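Local coordinates for Es1 family protein (Ehrlichia chaffeensis, PDB 3L3B) that is an Es1-like member of the DJ-1/PfpI family with an amidotransferase-like fold, and is probably involved in isoprenoid biosynthesis, at residues V157-S160 against P161-V164. Sequence-based numbering, arbitrary orientation.
Sequences VCIS and PAVV
The methyl end of Ile-159 and the methyl of Ala-162 meet side by side at the start of a helix. Ile-159 CD1 lies 4.1 Å from Ala-162 CB. CG1 of Ile-159 stands opposite the backbone N, and a turn about the next bond carries CD1 over to the alanine. The same two residues share a backbone bond from Ala-162 N to Ile-159 O, 2.9 Å long. It is well bent, with an angle of 134° at the hydrogen. The N-H reaches this oxygen from above the carbonyl plane. Pro-161, just before Ala-162, has no N-H to offer. Its ring folds back over the preceding turn, with CD 3.1 Å from Cys-158 O and CG 3.7 Å from the same oxygen. CD also lies 3.6 Å from Ser-160 CB. An i to i+4 bond runs from Val-164 N to Ser-160 O at 2.9 Å. It is much straighter, at 159°. Val-164 CG2 rests against this oxygen at 3.3 Å. CG1 is anti to the backbone N, which leaves CG2 beside that N and facing the oxygen. Ser-160 OG turns away to Pro-114 O, a hydrogen bond that ties the helix start to the residue that follows strand 110-113. A type II' beta turn from Val-157 to Ser-160 leads into the helix, closed by Ser-160 N to Val-157 O at 3.1 Å. Cys-158 occupies its sharp corner with positive phi (68°), and its side chain packs on Glu-43 of helix 41-53. A strained cysteine between strand and helix, with a glutamate close by, is consistent with the nucleophile elbow of the DJ-1/PfpI and class I amidotransferase-like fold.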
loop_
_atom_site.group_PDB
_atom_site.type_symbol
_atom_site.label_atom_id
_atom_site.label_comp_id
_atom_site.label_asym_id
_atom_site.label_seq_id
_atom_site.Cartn_x
_atom_site.Cartn_y
_atom_site.Cartn_z
ATOM N N VAL B 157 9.492 11.839 0.234
ATOM C CA VAL B 157 8.352 11.928 -0.657
ATOM C C VAL B 157 7.254 12.773 0.001
ATOM O O VAL B 157 7.019 12.724 1.243
ATOM C CB VAL B 157 7.800 10.513 -0.955
ATOM C CG1 VAL B 157 6.628 10.553 -2.031
ATOM C CG2 VAL B 157 8.962 9.564 -1.355
ATOM N N CYS B 158 6.622 13.572 -0.826
ATOM C CA CYS B 158 5.460 14.352 -0.458
ATOM C C CYS B 158 5.768 15.473 0.559
ATOM O O CYS B 158 6.471 16.397 0.218
ATOM C CB CYS B 158 4.360 13.415 0.003
ATOM S SG CYS B 158 2.829 14.254 -0.137
ATOM N N ILE B 159 5.262 15.413 1.783
ATOM C CA ILE B 159 5.622 16.442 2.775
ATOM C C ILE B 159 6.968 16.161 3.458
ATOM O O ILE B 159 7.583 17.059 4.066
ATOM C CB ILE B 159 4.530 16.567 3.856
ATOM C CG1 ILE B 159 4.628 17.895 4.613
ATOM C CG2 ILE B 159 4.570 15.318 4.814
ATOM C CD1 ILE B 159 4.530 19.201 3.744
ATOM N N SER B 160 7.443 14.937 3.361
ATOM C CA SER B 160 8.682 14.558 4.057
ATOM C C SER B 160 9.890 15.467 3.727
ATOM O O SER B 160 10.715 15.695 4.619
ATOM C CB SER B 160 9.038 13.086 3.801
ATOM O OG SER B 160 8.017 12.265 4.433
ATOM N N PRO B 161 9.966 16.003 2.494
ATOM C CA PRO B 161 11.103 16.881 2.201
ATOM C C PRO B 161 11.169 18.095 3.107
ATOM O O PRO B 161 12.270 18.529 3.448
ATOM C CB PRO B 161 10.897 17.257 0.729
ATOM C CG PRO B 161 10.203 16.106 0.134
ATOM C CD PRO B 161 9.280 15.580 1.252
ATOM N N ALA B 162 9.997 18.632 3.492
ATOM C CA ALA B 162 9.890 19.792 4.377
ATOM C C ALA B 162 10.425 19.454 5.749
ATOM O O ALA B 162 11.175 20.243 6.358
ATOM C CB ALA B 162 8.377 20.294 4.473
ATOM N N VAL B 163 10.079 18.269 6.238
ATOM C CA VAL B 163 10.567 17.823 7.515
ATOM C C VAL B 163 12.090 17.602 7.517
ATOM O O VAL B 163 12.757 17.935 8.514
ATOM C CB VAL B 163 9.891 16.566 8.000
ATOM C CG1 VAL B 163 10.385 16.215 9.457
ATOM C CG2 VAL B 163 8.346 16.743 7.950
ATOM N N VAL B 164 12.611 17.069 6.404
ATOM C CA VAL B 164 14.044 16.864 6.247
ATOM C C VAL B 164 14.770 18.204 6.232
ATOM O O VAL B 164 15.797 18.343 6.887
ATOM C CB VAL B 164 14.395 16.036 4.985
ATOM C CG1 VAL B 164 15.957 16.013 4.763
ATOM C CG2 VAL B 164 13.818 14.625 5.078
#